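Local atomic coordinates of cycloserine biosynthesis protein DcsG (Streptomyces lavendulae, PDB entry 6JIL), a protein that closes O-ureido-D-serine into the antibiotic D-cycloserine, an ATP-grasp ligase that spends ATP and needs magnesium. Residues 196-201 with 280-285; 250-255 with 275-280. All blocks are in the same frame, centred on the assembly; numbering follows the deposited sequence.

Contact 1 of 2, residues 196-201 with 280-285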
ATOM      1  N   TYR A 196       3.055   7.837  15.220  1.00 18.00           N
ATOM      2  CA  TYR A 196       3.832   8.364  14.111  1.00 17.74           C
ATOM      3  C   TYR A 196       5.322   8.170  14.358  1.00 17.84           C
ATOM      4  O   TYR A 196       5.831   8.501  15.430  1.00 16.68           O
ATOM      5  CB  TYR A 196       3.541   9.856  13.923  1.00 15.31           C
ATOM      6  CG  TYR A 196       4.458  10.527  12.929  1.00 13.76           C
ATOM      7  CD1 TYR A 196       4.328  10.293  11.561  1.00 13.24           C
ATOM      8  CD2 TYR A 196       5.475  11.374  13.359  1.00 15.20           C
ATOM      9  CE1 TYR A 196       5.192  10.888  10.643  1.00 13.12           C
ATOM     10  CE2 TYR A 196       6.352  11.974  12.449  1.00 16.18           C
ATOM     11  CZ  TYR A 196       6.200  11.726  11.095  1.00 14.91           C
ATOM     12  OH  TYR A 196       7.055  12.314  10.202  1.00 14.81           O
ATOM     13  N   SER A 197       6.021   7.636  13.363  1.00 17.86           N
ATOM     14  CA  SER A 197       7.456   7.427  13.497  1.00 17.19           C
ATOM     15  C   SER A 197       8.245   8.363  12.598  1.00 16.97           C
ATOM     16  O   SER A 197       9.115   9.089  13.060  1.00 17.43           O
ATOM     17  CB  SER A 197       7.830   5.985  13.154  1.00 19.39           C
ATOM     18  OG  SER A 197       9.235   5.801  13.219  1.00 16.17           O
ATOM     19  N   HIS A 198       7.933   8.350  11.310  1.00 16.92           N
ATOM     20  CA  HIS A 198       8.658   9.178  10.362  1.00 17.14           C
ATOM     21  C   HIS A 198       7.965   9.177   9.009  1.00 18.02           C
ATOM     22  O   HIS A 198       7.005   8.432   8.782  1.00 14.98           O
ATOM     23  CB  HIS A 198      10.061   8.624  10.175  1.00 17.66           C
ATOM     24  CG  HIS A 198      10.074   7.213   9.672  1.00 21.20           C
ATOM     25  ND1 HIS A 198       9.921   6.123  10.504  1.00 19.44           N
ATOM     26  CD2 HIS A 198      10.168   6.717   8.414  1.00 19.61           C
ATOM     27  CE1 HIS A 198       9.920   5.018   9.780  1.00 19.97           C
ATOM     28  NE2 HIS A 198      10.067   5.351   8.510  1.00 20.27           N
ATOM     29  N   ALA A 199       8.478  10.005   8.106  1.00 17.98           N
ATOM     30  CA  ALA A 199       7.919  10.110   6.772  1.00 18.99           C
ATOM     31  C   ALA A 199       8.985  10.458   5.746  1.00 20.36           C
ATOM     32  O   ALA A 199      10.130  10.773   6.088  1.00 21.75           O
ATOM     33  CB  ALA A 199       6.818  11.164   6.756  1.00 19.28           C
ATOM     34  N   ILE A 200       8.604  10.381   4.478  1.00 20.56           N
ATOM     35  CA  ILE A 200       9.505  10.721   3.395  1.00 20.59           C
ATOM     36  C   ILE A 200       8.696  11.423   2.322  1.00 20.09           C
ATOM     37  O   ILE A 200       7.468  11.429   2.341  1.00 18.26           O
ATOM     38  CB  ILE A 200      10.141   9.476   2.728  1.00 21.55           C
ATOM     39  CG1 ILE A 200       9.101   8.772   1.849  1.00 22.88           C
ATOM     40  CG2 ILE A 200      10.681   8.527   3.787  1.00 22.72           C
ATOM     41  CD1 ILE A 200       9.661   7.655   0.986  1.00 21.81           C
ATOM     42  N   HIS A 201       9.407  12.033   1.393  1.00 19.64           N
ATOM     43  CA  HIS A 201       8.774  12.669   0.272  1.00 18.54           C
ATOM     44  C   HIS A 201       9.102  11.726  -0.883  1.00 19.60           C
ATOM     45  O   HIS A 201      10.207  11.177  -0.952  1.00 19.34           O
ATOM     46  CB  HIS A 201       9.356  14.060   0.020  1.00 19.74           C
ATOM     47  CG  HIS A 201       9.038  14.597  -1.337  1.00 21.35           C
ATOM     48  ND1 HIS A 201       9.902  14.482  -2.402  1.00 23.57           N
ATOM     49  CD2 HIS A 201       7.916  15.178  -1.824  1.00 22.72           C
ATOM     50  CE1 HIS A 201       9.328  14.967  -3.488  1.00 24.18           C
ATOM     51  NE2 HIS A 201       8.122  15.395  -3.164  1.00 24.26           N
ATOM     52  N   THR A 280      15.202   3.075   6.644  1.00 19.39           N
ATOM     53  CA  THR A 280      16.518   3.682   6.502  1.00 19.83           C
ATOM     54  C   THR A 280      16.513   5.204   6.379  1.00 21.03           C
ATOM     55  O   THR A 280      17.573   5.826   6.265  1.00 21.94           O
ATOM     56  CB  THR A 280      17.284   3.060   5.305  1.00 19.98           C
ATOM     57  OG1 THR A 280      16.606   3.361   4.081  1.00 21.45           O
ATOM     58  CG2 THR A 280      17.356   1.542   5.461  1.00 18.43           C
ATOM     59  N   PHE A 281      15.327   5.806   6.406  1.00 20.40           N
ATOM     60  CA  PHE A 281      15.215   7.264   6.329  1.00 21.67           C
ATOM     61  C   PHE A 281      14.930   7.873   7.698  1.00 21.13           C
ATOM     62  O   PHE A 281      14.758   9.083   7.816  1.00 22.43           O
ATOM     63  CB  PHE A 281      14.096   7.692   5.375  1.00 19.48           C
ATOM     64  CG  PHE A 281      14.455   7.583   3.927  1.00 19.00           C
ATOM     65  CD1 PHE A 281      14.355   6.368   3.259  1.00 18.10           C
ATOM     66  CD2 PHE A 281      14.866   8.708   3.219  1.00 16.73           C
ATOM     67  CE1 PHE A 281      14.654   6.276   1.909  1.00 18.14           C
ATOM     68  CE2 PHE A 281      15.169   8.625   1.869  1.00 15.50           C
ATOM     69  CZ  PHE A 281      15.062   7.408   1.211  1.00 18.12           C
ATOM     70  N   SER A 282      14.862   7.031   8.723  1.00 21.54           N
ATOM     71  CA  SER A 282      14.596   7.487  10.087  1.00 22.87           C
ATOM     72  C   SER A 282      15.717   6.948  10.958  1.00 24.20           C
ATOM     73  O   SER A 282      16.316   5.935  10.616  1.00 25.14           O
ATOM     74  CB  SER A 282      13.268   6.916  10.577  1.00 21.62           C
ATOM     75  OG  SER A 282      13.361   5.509  10.722  1.00 18.99           O
ATOM     76  N   GLU A 283      15.996   7.582  12.091  1.00 26.68           N
ATOM     77  CA  GLU A 283      17.083   7.080  12.925  1.00 30.39           C
ATOM     78  C   GLU A 283      16.699   5.968  13.893  1.00 29.62           C
ATOM     79  O   GLU A 283      17.578   5.325  14.460  1.00 30.85           O
ATOM     80  CB  GLU A 283      17.764   8.215  13.700  1.00 35.16           C
ATOM     81  CG  GLU A 283      19.143   7.820  14.276  1.00 40.36           C
ATOM     82  CD  GLU A 283      20.208   7.559  13.197  1.00 43.19           C
ATOM     83  OE1 GLU A 283      20.698   8.540  12.593  1.00 45.79           O
ATOM     84  OE2 GLU A 283      20.556   6.379  12.950  1.00 41.27           O
ATOM     85  N   ASP A 284      15.408   5.722  14.086  1.00 29.13           N
ATOM     86  CA  ASP A 284      15.014   4.648  14.998  1.00 30.49           C
ATOM     87  C   ASP A 284      13.766   3.893  14.551  1.00 28.47           C
ATOM     88  O   ASP A 284      13.202   3.104  15.312  1.00 28.13           O
ATOM     89  CB  ASP A 284      14.811   5.199  16.413  1.00 33.07           C
ATOM     90  CG  ASP A 284      13.628   6.141  16.510  1.00 37.73           C
ATOM     91  OD1 ASP A 284      13.565   7.110  15.723  1.00 41.72           O
ATOM     92  OD2 ASP A 284      12.762   5.920  17.382  1.00 41.09           O
ATOM     93  N   GLY A 285      13.347   4.124  13.312  1.00 27.05           N
ATOM     94  CA  GLY A 285      12.162   3.463  12.794  1.00 24.80           C
ATOM     95  C   GLY A 285      12.198   1.951  12.899  1.00 23.03           C
ATOM     96  O   GLY A 285      11.216   1.330  13.295  1.00 24.62           O
TER
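Ser197 meets the start of helix 285-296 with its hydroxyl: OG stands 3.8 Å from Gly285 CA. The same OG turns along its own strand and lies at the edge of the His198 ring, in its plane, sharing a 2.8 Å hydrogen bond with His198 ND1 in which either partner may be the donor. His198 is one of the main contributors. Its CG sits between the backbone N and the carbonyl carbon (chi1 59°), which raises the imidazole from the strand toward residues 280-285. There Ser282 CB lies over one face, 3.5 Å from the centroid of the His198 ring and 23° off the normal, a CH-pi contact displaced toward the CG-ND1 side, with Ser282 CB 3.3 Å from His198 CG. Both ring nitrogens are bonded, ND1 to Ser197 and NE2 to the carbonyl of Leu277, and this pair of bonds holds the ring's rotation. Strand 195-202 belongs to the antiparallel sheet of the ATP-grasp fold, and Ser197 and His198 together face Thr190 on strand 186-192 as a classic beta bulge, which lets two successive side chains turn to the same loop. Ser282 OG is bonded to the carbonyl of Leu279 and receives a weak bond from Gly285 N, at 2.9 Å, a link across the turn into the helix. Ile200 CG2 touches the root of the Phe281 side chain, 3.9 Å from Phe281 CB and equally near CG, the two side chains passing at a slant, while Arg220 of strand 220-223 touches both.

Contact 2 of 2, residues 250-255 with 275-280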
ATOM      1  N   LEU A 250      -2.399  -1.200  14.390  1.00 23.45           N
ATOM      2  CA  LEU A 250      -1.663  -1.895  13.355  1.00 24.33           C
ATOM      3  C   LEU A 250      -0.192  -1.858  13.779  1.00 23.29           C
ATOM      4  O   LEU A 250       0.327  -0.804  14.143  1.00 21.29           O
ATOM      5  CB  LEU A 250      -1.881  -1.199  12.013  1.00 25.43           C
ATOM      6  CG  LEU A 250      -3.318  -1.382  11.518  1.00 27.07           C
ATOM      7  CD1 LEU A 250      -3.762  -0.165  10.735  1.00 27.67           C
ATOM      8  CD2 LEU A 250      -3.405  -2.654  10.681  1.00 25.73           C
ATOM      9  N   VAL A 251       0.466  -3.013  13.772  1.00 23.74           N
ATOM     10  CA  VAL A 251       1.872  -3.069  14.162  1.00 24.40           C
ATOM     11  C   VAL A 251       2.621  -2.007  13.374  1.00 23.70           C
ATOM     12  O   VAL A 251       3.463  -1.288  13.913  1.00 25.26           O
ATOM     13  CB  VAL A 251       2.506  -4.455  13.864  1.00 24.38           C
ATOM     14  CG1 VAL A 251       1.863  -5.513  14.723  1.00 25.67           C
ATOM     15  CG2 VAL A 251       2.334  -4.807  12.392  1.00 26.38           C
ATOM     16  N   CYS A 252       2.303  -1.911  12.089  1.00 22.71           N
ATOM     17  CA  CYS A 252       2.941  -0.932  11.229  1.00 24.44           C
ATOM     18  C   CYS A 252       2.014  -0.619  10.075  1.00 24.69           C
ATOM     19  O   CYS A 252       1.109  -1.396   9.762  1.00 25.48           O
ATOM     20  CB  CYS A 252       4.266  -1.470  10.680  1.00 24.04           C
ATOM     21  SG  CYS A 252       4.076  -2.741   9.419  1.00 24.36           S
ATOM     22  N   GLY A 253       2.244   0.526   9.446  1.00 22.96           N
ATOM     23  CA  GLY A 253       1.428   0.921   8.321  1.00 19.82           C
ATOM     24  C   GLY A 253       2.011   2.168   7.710  1.00 18.39           C
ATOM     25  O   GLY A 253       2.772   2.881   8.351  1.00 19.06           O
ATOM     26  N   ARG A 254       1.671   2.423   6.458  1.00 17.79           N
ATOM     27  CA  ARG A 254       2.150   3.606   5.781  1.00 19.63           C
ATOM     28  C   ARG A 254       0.937   4.238   5.127  1.00 20.51           C
ATOM     29  O   ARG A 254       0.143   3.550   4.481  1.00 20.86           O
ATOM     30  CB  ARG A 254       3.189   3.250   4.714  1.00 20.25           C
ATOM     31  CG  ARG A 254       4.039   4.447   4.286  1.00 22.50           C
ATOM     32  CD  ARG A 254       4.991   4.134   3.123  1.00 20.83           C
ATOM     33  NE  ARG A 254       4.290   4.062   1.849  1.00 21.53           N
ATOM     34  CZ  ARG A 254       4.100   2.942   1.158  1.00 23.53           C
ATOM     35  NH1 ARG A 254       4.566   1.788   1.616  1.00 22.04           N
ATOM     36  NH2 ARG A 254       3.432   2.975   0.011  1.00 23.47           N
ATOM     37  N   VAL A 255       0.787   5.543   5.310  1.00 19.74           N
ATOM     38  CA  VAL A 255      -0.323   6.271   4.732  1.00 19.62           C
ATOM     39  C   VAL A 255       0.268   7.306   3.799  1.00 20.91           C
ATOM     40  O   VAL A 255       1.030   8.168   4.236  1.00 20.90           O
ATOM     41  CB  VAL A 255      -1.140   6.975   5.822  1.00 20.53           C
ATOM     42  CG1 VAL A 255      -2.342   7.665   5.211  1.00 18.43           C
ATOM     43  CG2 VAL A 255      -1.577   5.962   6.867  1.00 20.97           C
ATOM     44  N   PRO A 275       3.866  -3.197   3.605  1.00 15.88           N
ATOM     45  CA  PRO A 275       4.358  -1.884   3.192  1.00 15.10           C
ATOM     46  C   PRO A 275       5.854  -1.663   3.200  1.00 16.84           C
ATOM     47  O   PRO A 275       6.593  -2.237   4.010  1.00 17.35           O
ATOM     48  CB  PRO A 275       3.709  -0.964   4.200  1.00 15.16           C
ATOM     49  CG  PRO A 275       3.850  -1.782   5.465  1.00 11.50           C
ATOM     50  CD  PRO A 275       3.373  -3.144   4.997  1.00 15.40           C
ATOM     51  N   SER A 276       6.297  -0.824   2.279  1.00 15.83           N
ATOM     52  CA  SER A 276       7.683  -0.418   2.274  1.00 16.06           C
ATOM     53  C   SER A 276       7.533   0.606   3.399  1.00 14.45           C
ATOM     54  O   SER A 276       6.609   1.429   3.375  1.00 13.66           O
ATOM     55  CB  SER A 276       8.039   0.278   0.967  1.00 16.15           C
ATOM     56  OG  SER A 276       9.141   1.155   1.138  1.00 19.38           O
ATOM     57  N   LEU A 277       8.405   0.547   4.393  1.00 16.16           N
ATOM     58  CA  LEU A 277       8.303   1.459   5.531  1.00 14.88           C
ATOM     59  C   LEU A 277       9.303   2.614   5.566  1.00 14.40           C
ATOM     60  O   LEU A 277       9.138   3.540   6.355  1.00 17.84           O
ATOM     61  CB  LEU A 277       8.392   0.643   6.822  1.00 12.26           C
ATOM     62  CG  LEU A 277       7.243  -0.355   6.995  1.00 14.69           C
ATOM     63  CD1 LEU A 277       7.613  -1.424   8.011  1.00 15.40           C
ATOM     64  CD2 LEU A 277       5.992   0.389   7.436  1.00 12.94           C
ATOM     65  N   ASN A 278      10.330   2.561   4.720  1.00 14.00           N
ATOM     66  CA  ASN A 278      11.361   3.604   4.664  1.00 13.48           C
ATOM     67  C   ASN A 278      12.149   3.688   5.969  1.00 15.59           C
ATOM     68  O   ASN A 278      12.508   4.779   6.426  1.00 14.63           O
ATOM     69  CB  ASN A 278      10.734   4.974   4.357  1.00 13.33           C
ATOM     70  CG  ASN A 278      10.041   5.008   3.011  1.00 12.37           C
ATOM     71  OD1 ASN A 278      10.623   4.641   1.998  1.00  9.77           O
ATOM     72  ND2 ASN A 278       8.793   5.454   2.995  1.00 10.59           N
ATOM     73  N   LEU A 279      12.425   2.531   6.560  1.00 17.08           N
ATOM     74  CA  LEU A 279      13.162   2.463   7.818  1.00 17.15           C
ATOM     75  C   LEU A 279      14.511   3.171   7.774  1.00 18.56           C
ATOM     76  O   LEU A 279      14.915   3.802   8.750  1.00 21.01           O
ATOM     77  CB  LEU A 279      13.380   1.001   8.220  1.00 15.36           C
ATOM     78  CG  LEU A 279      12.127   0.143   8.419  1.00 14.82           C
ATOM     79  CD1 LEU A 279      12.532  -1.266   8.852  1.00 11.37           C
ATOM     80  CD2 LEU A 279      11.220   0.790   9.459  1.00 11.55           C
ATOM     81  N   THR A 280      15.202   3.075   6.644  1.00 19.39           N
ATOM     82  CA  THR A 280      16.518   3.682   6.502  1.00 19.83           C
ATOM     83  C   THR A 280      16.513   5.204   6.379  1.00 21.03           C
ATOM     84  O   THR A 280      17.573   5.826   6.265  1.00 21.94           O
ATOM     85  CB  THR A 280      17.284   3.060   5.305  1.00 19.98           C
ATOM     86  OG1 THR A 280      16.606   3.361   4.081  1.00 21.45           O
ATOM     87  CG2 THR A 280      17.356   1.542   5.461  1.00 18.43           C
TER
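Arg254 turns its guanidinium to the backbone of Ser276: NH1 donates to Ser276 O at 2.7 Å. The bond uses a carbonyl lone pair, in the carbonyl plane, with an N-H...O angle of 149°; seen from the arginine, the oxygen lies near the guanidinium edge, tilted slightly from its plane. CG leaves anti to the backbone N, and with an extended chi2 this carries CD past the same oxygen, 3.2 Å from Ser276 O; the bend at chi3 (76°) then turns the guanidinium to bring NH1 onto it. The Asn278 amide crosses the arginine at about a right angle, its plane turned 60° from the guanidinium, with ND2 4.0 Å from Arg254 CD; its OD1 is bonded to Arg220. Two residues earlier in the chain, the contact is apolar. Cys252 SG touches both Pro275 CG, at 4.1 Å, and Leu277 CD1, at 4.0 Å, from one general side, while Leu277 CD2 lies near Gly253 O. NH1 of Arg254 also forms a salt bridge with Glu271, and NE with Asp256, which fixes the orientation of the guanidinium. Strand 252-259 is an inner strand of the antiparallel ATP-grasp sheet, between 186-192 and 265-271, and Arg254, an inferred active-site residue beside the magnesium ligand Glu271, is held here by the loop that borders the catalytic centre.

Overall arrangement
Contact 2 is nested in the chain loop that contact 1 closes, and the two share Thr280; their centres lie 9 Å apart. They are joined directly: besides the bond from His198 to Leu277, Ile200 CD1 packs against Asn278 ND2. Loop 275-285 therefore rests on two strands of one sheet, 195-202 and 252-259. Contact 2 is the nearer to the catalytic centre, with the Arg254 side chain about 4 Å from a bound magnesium ion and that of Ile200 in contact 1 about 9 Å from one. Arg220, also an inferred active-site residue, bridges them, touching Phe281 and bonding Ser276 and Asn278; the Ser276 side chain lies about 3 Å from a bound tartrate, probably from the crystallisation liquor.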